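Local coordinates for thioredoxin-like fold domain-containing protein (Paracoccus denitrificans, PDB 3DML) that probably acts as a periplasmic thiol-disulfide oxidoreductase of the thioredoxin fold that serves chemotrophic sulfur oxidation, at residues 19-25 with 79-85; 35-40 with 95-101. All blocks are in the same frame, centred on the assembly; numbering follows the deposited sequence.

Contact 1: residues 19-25 with 79-85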
loop_
_atom_site.group_PDB
_atom_site.type_symbol
_atom_site.label_atom_id
_atom_site.label_comp_id
_atom_site.label_asym_id
_atom_site.label_seq_id
_atom_site.Cartn_x
_atom_site.Cartn_y
_atom_site.Cartn_z
ATOM N N GLU A 19 -13.175 1.273 7.038
ATOM C CA GLU A 19 -12.369 2.508 6.929
ATOM C C GLU A 19 -10.906 2.172 6.640
ATOM O O GLU A 19 -10.035 3.019 6.791
ATOM C CB GLU A 19 -12.486 3.336 8.203
ATOM C CG GLU A 19 -12.888 2.553 9.427
ATOM C CD GLU A 19 -11.946 1.422 9.751
ATOM O OE1 GLU A 19 -12.257 0.263 9.381
ATOM O OE2 GLU A 19 -10.892 1.693 10.371
ATOM N N LEU A 20 -10.644 0.939 6.209
ATOM C CA LEU A 20 -9.302 0.583 5.721
ATOM C C LEU A 20 -9.044 1.015 4.261
ATOM O O LEU A 20 -9.913 0.898 3.407
ATOM C CB LEU A 20 -9.070 -0.924 5.865
ATOM C CG LEU A 20 -8.386 -1.521 7.089
ATOM C CD1 LEU A 20 -8.783 -0.874 8.382
ATOM C CD2 LEU A 20 -8.543 -3.050 7.131
ATOM N N ARG A 21 -7.836 1.526 4.000
ATOM C CA ARG A 21 -7.350 1.841 2.656
ATOM C C ARG A 21 -5.875 1.467 2.587
ATOM O O ARG A 21 -5.169 1.607 3.579
ATOM C CB ARG A 21 -7.447 3.342 2.368
ATOM C CG ARG A 21 -8.831 3.883 2.067
ATOM C CD ARG A 21 -8.734 5.373 1.806
ATOM N NE ARG A 21 -8.527 6.130 3.048
ATOM C CZ ARG A 21 -7.956 7.333 3.123
ATOM N NH1 ARG A 21 -7.509 7.952 2.027
ATOM N NH2 ARG A 21 -7.825 7.916 4.312
ATOM N N LEU A 22 -5.412 1.051 1.422
ATOM C CA LEU A 22 -3.988 0.809 1.217
ATOM C C LEU A 22 -3.425 1.883 0.314
ATOM O O LEU A 22 -3.776 1.954 -0.862
ATOM C CB LEU A 22 -3.752 -0.547 0.557
ATOM C CG LEU A 22 -2.321 -1.084 0.562
ATOM C CD1 LEU A 22 -1.844 -1.443 1.982
ATOM C CD2 LEU A 22 -2.339 -2.329 -0.275
ATOM N N LEU A 23 -2.546 2.706 0.861
ATOM C CA LEU A 23 -1.852 3.700 0.076
ATOM C C LEU A 23 -0.621 3.072 -0.523
ATOM O O LEU A 23 0.191 2.453 0.190
ATOM C CB LEU A 23 -1.418 4.868 0.956
ATOM C CG LEU A 23 -2.523 5.612 1.672
ATOM C CD1 LEU A 23 -1.886 6.741 2.485
ATOM C CD2 LEU A 23 -3.533 6.158 0.674
HETATM N N MSE A 24 -0.472 3.238 -1.824
HETATM C CA MSE A 24 0.708 2.765 -2.500
HETATM C C MSE A 24 1.516 3.961 -2.977
HETATM O O MSE A 24 1.039 4.747 -3.807
HETATM C CB MSE A 24 0.314 1.891 -3.677
HETATM C CG MSE A 24 1.496 1.538 -4.529
HETATM SE SE MSE A 24 0.985 0.529 -6.091
HETATM C CE MSE A 24 2.802 -0.029 -6.494
ATOM N N PHE A 25 2.731 4.094 -2.453
ATOM C CA PHE A 25 3.604 5.200 -2.803
ATOM C C PHE A 25 4.559 4.801 -3.907
ATOM O O PHE A 25 5.263 3.792 -3.793
ATOM C CB PHE A 25 4.354 5.711 -1.565
ATOM C CG PHE A 25 3.471 6.436 -0.607
ATOM C CD1 PHE A 25 3.295 7.816 -0.719
ATOM C CD2 PHE A 25 2.782 5.740 0.391
ATOM C CE1 PHE A 25 2.462 8.492 0.178
ATOM C CE2 PHE A 25 1.948 6.402 1.287
ATOM C CZ PHE A 25 1.771 7.777 1.189
ATOM N N THR A 79 6.038 1.586 -1.396
ATOM C CA THR A 79 5.665 1.371 0.009
ATOM C C THR A 79 4.150 1.295 0.049
ATOM O O THR A 79 3.472 2.106 -0.590
ATOM C CB THR A 79 6.157 2.529 0.914
ATOM O OG1 THR A 79 7.586 2.478 1.008
ATOM C CG2 THR A 79 5.568 2.429 2.340
ATOM N N PHE A 80 3.618 0.359 0.814
ATOM C CA PHE A 80 2.175 0.213 0.934
ATOM C C PHE A 80 1.793 0.520 2.365
ATOM O O PHE A 80 2.230 -0.185 3.264
ATOM C CB PHE A 80 1.748 -1.215 0.591
ATOM C CG PHE A 80 2.198 -1.663 -0.782
ATOM C CD1 PHE A 80 1.371 -1.443 -1.892
ATOM C CD2 PHE A 80 3.436 -2.284 -0.955
ATOM C CE1 PHE A 80 1.764 -1.855 -3.169
ATOM C CE2 PHE A 80 3.866 -2.701 -2.237
ATOM C CZ PHE A 80 3.017 -2.478 -3.346
ATOM N N VAL A 81 1.017 1.578 2.578
ATOM C CA VAL A 81 0.660 1.952 3.936
ATOM C C VAL A 81 -0.809 1.619 4.177
ATOM O O VAL A 81 -1.694 2.106 3.466
ATOM C CB VAL A 81 0.895 3.451 4.226
ATOM C CG1 VAL A 81 0.505 3.762 5.676
ATOM C CG2 VAL A 81 2.365 3.824 3.985
ATOM N N LEU A 82 -1.057 0.790 5.178
ATOM C CA LEU A 82 -2.433 0.476 5.545
ATOM C C LEU A 82 -2.897 1.543 6.514
ATOM O O LEU A 82 -2.335 1.700 7.614
ATOM C CB LEU A 82 -2.546 -0.920 6.162
ATOM C CG LEU A 82 -3.991 -1.342 6.457
ATOM C CD1 LEU A 82 -4.761 -1.673 5.158
ATOM C CD2 LEU A 82 -4.023 -2.514 7.427
HETATM N N MSE A 83 -3.935 2.258 6.092
HETATM C CA MSE A 83 -4.556 3.326 6.871
HETATM C C MSE A 83 -5.838 2.810 7.475
HETATM O O MSE A 83 -6.629 2.145 6.801
HETATM C CB MSE A 83 -4.935 4.490 5.959
HETATM C CG MSE A 83 -3.845 4.995 5.083
HETATM SE SE MSE A 83 -2.414 5.830 6.129
HETATM C CE MSE A 83 -3.427 7.369 6.738
ATOM N N ALA A 84 -6.064 3.149 8.735
ATOM C CA ALA A 84 -7.356 2.910 9.371
ATOM C C ALA A 84 -7.930 4.299 9.588
ATOM O O ALA A 84 -7.431 5.068 10.418
ATOM C CB ALA A 84 -7.173 2.204 10.675
ATOM N N GLY A 85 -8.945 4.642 8.810
ATOM C CA GLY A 85 -9.437 6.006 8.799
ATOM C C GLY A 85 -8.309 6.885 8.289
ATOM O O GLY A 85 -7.712 6.607 7.255
HETATM O O HOH W 1 -8.596 4.728 5.708
#
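Leu23 crosses the folded side chain of Met83 (selenomethionine), its CD1 lying 3.7 Å from Met83 CG. The bend at chi2 (-67°) of Met83 also brings SE to Leu23 CD1, at 3.8 Å. On the same face, Phe25 CE2 meets Val81 CG2 at 3.8 Å. The other, apolar face carries Leu20, Leu22, Met24, Phe80, Leu82 and Ala84: CD1 of Leu22 rests on Phe80 CB at 3.9 Å, and CD1 of Leu82 on Leu20 CG at 4.1 Å. Met24, in one of two conformers, lies alongside the Phe80 ring, pointing the same way, its CG 3.7 Å from Phe80 CE1 and its SE oblique to the ring, 5.1 Å from the centroid.

The strands are antiparallel, axes at 157°, with Arg21/Met83, Leu23/Val81 and Phe25/Thr79 hydrogen-bonded. Arg21 NH2 donates to Gly85 O at 3.2 Å from above the carbonyl plane, not on a lone pair; water 1 accepts from Arg21 NE and reaches Glu19 O and Gly85 O.

Leu20, Leu22 and Leu82 touch helix 98-112, as expected for central thioredoxin-fold strands. The ladder satisfies its backbone amides and carbonyls; the Leu23, Val81 and Met83 face, apolar mid-strand, implies hydrophobic packing that gives way at Arg21 to a polar, water-linked end.

Contact 2: residues 35-40 with 95-101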
loop_
_atom_site.group_PDB
_atom_site.type_symbol
_atom_site.label_atom_id
_atom_site.label_comp_id
_atom_site.label_asym_id
_atom_site.label_seq_id
_atom_site.Cartn_x
_atom_site.Cartn_y
_atom_site.Cartn_z
ATOM N N ARG A 35 6.275 -3.612 -11.541
ATOM C CA ARG A 35 5.996 -5.039 -11.338
ATOM C C ARG A 35 4.727 -5.293 -10.552
ATOM O O ARG A 35 3.936 -6.150 -10.915
ATOM C CB ARG A 35 7.138 -5.756 -10.642
ATOM C CG ARG A 35 8.337 -5.981 -11.526
ATOM C CD ARG A 35 9.272 -6.963 -10.798
ATOM N NE ARG A 35 10.572 -7.044 -11.446
ATOM C CZ ARG A 35 11.589 -7.741 -10.957
ATOM N NH1 ARG A 35 11.446 -8.412 -9.822
ATOM N NH2 ARG A 35 12.740 -7.763 -11.604
ATOM N N TRP A 36 4.509 -4.526 -9.493
ATOM C CA TRP A 36 3.300 -4.695 -8.684
ATOM C C TRP A 36 2.069 -4.324 -9.517
ATOM O O TRP A 36 1.034 -5.014 -9.450
ATOM C CB TRP A 36 3.347 -3.795 -7.452
ATOM C CG TRP A 36 2.226 -4.075 -6.469
ATOM C CD1 TRP A 36 2.233 -4.986 -5.466
ATOM C CD2 TRP A 36 0.951 -3.435 -6.422
ATOM N NE1 TRP A 36 1.048 -4.947 -4.772
ATOM C CE2 TRP A 36 0.243 -3.991 -5.335
ATOM C CE3 TRP A 36 0.344 -2.426 -7.180
ATOM C CZ2 TRP A 36 -1.052 -3.581 -4.988
ATOM C CZ3 TRP A 36 -0.965 -2.012 -6.826
ATOM C CH2 TRP A 36 -1.640 -2.610 -5.749
ATOM N N ASP A 37 2.185 -3.220 -10.264
ATOM C CA ASP A 37 1.103 -2.762 -11.173
ATOM C C ASP A 37 0.723 -3.825 -12.206
ATOM O O ASP A 37 -0.443 -3.971 -12.532
ATOM C CB ASP A 37 1.465 -1.454 -11.899
ATOM C CG ASP A 37 1.507 -0.242 -10.978
ATOM O OD1 ASP A 37 0.910 -0.238 -9.878
ATOM O OD2 ASP A 37 2.170 0.739 -11.364
ATOM N N ALA A 38 1.697 -4.569 -12.716
ATOM C CA ALA A 38 1.435 -5.640 -13.673
ATOM C C ALA A 38 0.930 -6.917 -13.008
ATOM O O ALA A 38 0.118 -7.639 -13.590
ATOM C CB ALA A 38 2.687 -5.956 -14.476
ATOM N N GLU A 39 1.428 -7.219 -11.810
ATOM C CA GLU A 39 1.219 -8.533 -11.217
ATOM C C GLU A 39 0.065 -8.578 -10.237
ATOM O O GLU A 39 -0.768 -9.498 -10.294
ATOM C CB GLU A 39 2.488 -9.026 -10.519
ATOM C CG GLU A 39 3.576 -9.349 -11.506
ATOM C CD GLU A 39 4.946 -9.562 -10.898
ATOM O OE1 GLU A 39 5.091 -9.756 -9.656
ATOM O OE2 GLU A 39 5.899 -9.554 -11.712
ATOM N N ILE A 40 0.033 -7.618 -9.315
ATOM C CA ILE A 40 -0.973 -7.616 -8.261
ATOM C C ILE A 40 -2.160 -6.703 -8.616
ATOM O O ILE A 40 -3.325 -7.093 -8.434
ATOM C CB ILE A 40 -0.381 -7.168 -6.897
ATOM C CG1 ILE A 40 0.701 -8.145 -6.374
ATOM C CG2 ILE A 40 -1.489 -6.940 -5.865
ATOM C CD1 ILE A 40 0.188 -9.523 -6.089
ATOM N N TYR A 95 8.427 -4.840 -2.759
ATOM C CA TYR A 95 7.606 -5.834 -3.426
ATOM C C TYR A 95 8.495 -6.994 -3.906
ATOM O O TYR A 95 8.892 -7.049 -5.074
ATOM C CB TYR A 95 6.790 -5.208 -4.574
ATOM C CG TYR A 95 6.021 -6.257 -5.353
ATOM C CD1 TYR A 95 5.121 -7.109 -4.706
ATOM C CD2 TYR A 95 6.212 -6.409 -6.739
ATOM C CE1 TYR A 95 4.417 -8.108 -5.414
ATOM C CE2 TYR A 95 5.507 -7.397 -7.461
ATOM C CZ TYR A 95 4.618 -8.239 -6.775
ATOM O OH TYR A 95 3.949 -9.223 -7.456
ATOM N N PRO A 96 8.840 -7.908 -2.986
ATOM C CA PRO A 96 9.671 -9.066 -3.373
ATOM C C PRO A 96 8.916 -10.161 -4.139
ATOM O O PRO A 96 9.543 -11.110 -4.627
ATOM C CB PRO A 96 10.205 -9.606 -2.035
ATOM C CG PRO A 96 9.645 -8.722 -0.954
ATOM C CD PRO A 96 8.532 -7.896 -1.546
ATOM N N GLY A 97 7.603 -10.017 -4.296
ATOM C CA GLY A 97 6.856 -10.880 -5.208
ATOM C C GLY A 97 5.488 -11.165 -4.653
ATOM O O GLY A 97 5.209 -10.824 -3.510
ATOM N N GLU A 98 4.642 -11.819 -5.453
ATOM C CA GLU A 98 3.241 -11.987 -5.104
ATOM C C GLU A 98 3.088 -12.679 -3.785
ATOM O O GLU A 98 2.279 -12.250 -2.968
ATOM C CB GLU A 98 2.471 -12.790 -6.169
ATOM C CG GLU A 98 2.294 -12.049 -7.480
ATOM C CD GLU A 98 1.562 -12.863 -8.540
ATOM O OE1 GLU A 98 1.622 -14.112 -8.499
ATOM O OE2 GLU A 98 0.941 -12.244 -9.437
ATOM N N ASP A 99 3.882 -13.737 -3.582
ATOM C CA ASP A 99 3.715 -14.599 -2.420
ATOM C C ASP A 99 4.178 -13.921 -1.139
ATOM O O ASP A 99 3.949 -14.404 -0.041
ATOM C CB ASP A 99 4.483 -15.916 -2.625
ATOM C CG ASP A 99 3.862 -16.800 -3.696
ATOM O OD1 ASP A 99 2.994 -16.295 -4.453
ATOM O OD2 ASP A 99 4.261 -18.002 -3.780
ATOM N N PHE A 100 4.878 -12.819 -1.286
ATOM C CA PHE A 100 5.296 -12.046 -0.123
ATOM C C PHE A 100 4.223 -11.023 0.209
ATOM O O PHE A 100 3.846 -10.858 1.359
ATOM C CB PHE A 100 6.644 -11.416 -0.411
ATOM C CG PHE A 100 7.740 -12.430 -0.403
ATOM C CD1 PHE A 100 8.492 -12.641 0.751
ATOM C CD2 PHE A 100 7.941 -13.253 -1.515
ATOM C CE1 PHE A 100 9.475 -13.625 0.781
ATOM C CE2 PHE A 100 8.923 -14.237 -1.502
ATOM C CZ PHE A 100 9.686 -14.426 -0.344
ATOM N N PHE A 101 3.668 -10.425 -0.824
ATOM C CA PHE A 101 2.672 -9.369 -0.675
ATOM C C PHE A 101 1.436 -9.824 0.071
ATOM O O PHE A 101 1.060 -9.230 1.063
ATOM C CB PHE A 101 2.316 -8.768 -2.053
ATOM C CG PHE A 101 1.315 -7.648 -1.964
ATOM C CD1 PHE A 101 1.702 -6.371 -1.535
ATOM C CD2 PHE A 101 -0.024 -7.893 -2.230
ATOM C CE1 PHE A 101 0.749 -5.322 -1.445
ATOM C CE2 PHE A 101 -0.974 -6.868 -2.142
ATOM C CZ PHE A 101 -0.586 -5.594 -1.739
HETATM O O HOH W 2 9.181 -8.624 -7.423
HETATM O O HOH W 3 5.606 -12.422 -8.026
HETATM O O HOH W 4 -0.206 -12.086 -11.581
#
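Glu39 OE1 is gripped twice: Tyr95 OH donates to it at 2.5 Å, approaching on the anti side and only slightly out of the carboxylate plane, and water 3 donates from 3.2 Å. The same water accepts from Glu98 N, so it ties the carboxylate to the first turn of helix 98-112. Glu98 OE2 and Glu39 O, two acceptors, approach to 3.3 Å without bonding, and water 4 reaches both. The two carboxylates lie near each other without touching, which might raise the proton affinity of one of them.

On the sheet side of these polar groups lies an aromatic cluster. Tyr95 holds CG anti to its own backbone N (chi1 175°), a setting that carries the ring in against helix 31-39. Trp36 turns the edge of its five-membered ring to the Tyr95 face, with centroids 5.0 Å apart and planes at 87°, a T-shaped pair; Trp36 CB sits over the same ring as a CH-pi contact. The indole edge also meets Phe101, centroids 4.6 Å apart and planes at 69°. NE1 of Trp36 stands 3.3 Å above the Phe101 ring plane, its N-H aimed almost straight at the ring centre, so this polar group is turned to a pi face.

Ile40 spreads its branches over three partners: CG1 lies against Tyr95, CG2 is 3.8 Å from Phe101 CE2, and CD1 slides past Glu98 CG at 3.6 Å. Gly97 is the N-cap residue, its O accepting from both Phe100 N and Phe101 N, while its own N lies over the Tyr95 face opposite Trp36.

The contact thus joins the end of helix 31-39 to the start of helix 98-112. Trp36 packs on Met24 of strand 20-26 and on Val55 and Arg57 of strand 55-59, and both Trp36 and Phe101 meet Phe80 from strand 79-84.

How the contacts relate
Contact 1 lies in the core, its centre about 5 Å from that of the chain, whereas contact 2 lies about 11 Å out and is only partly buried. The first joins two strands through a backbone ladder; the second joins two helix ends by rings, an acid-tyrosine bond and bridging water. They meet directly: Phe80 CZ lies 3.4 Å from Trp36 CD1, Phe80 also packs edge-to-face on Phe101, and Met24 touches the Trp36 ring, so the sheet face of Leu22, Met24 and Phe80 is the floor of the aromatic cluster. Strand 20-26 leads into helix 31-39; Cys30 lies just before that helix and Cys33 in its first turn, a pair consistent with a thioredoxin-type CxxC and reduced here.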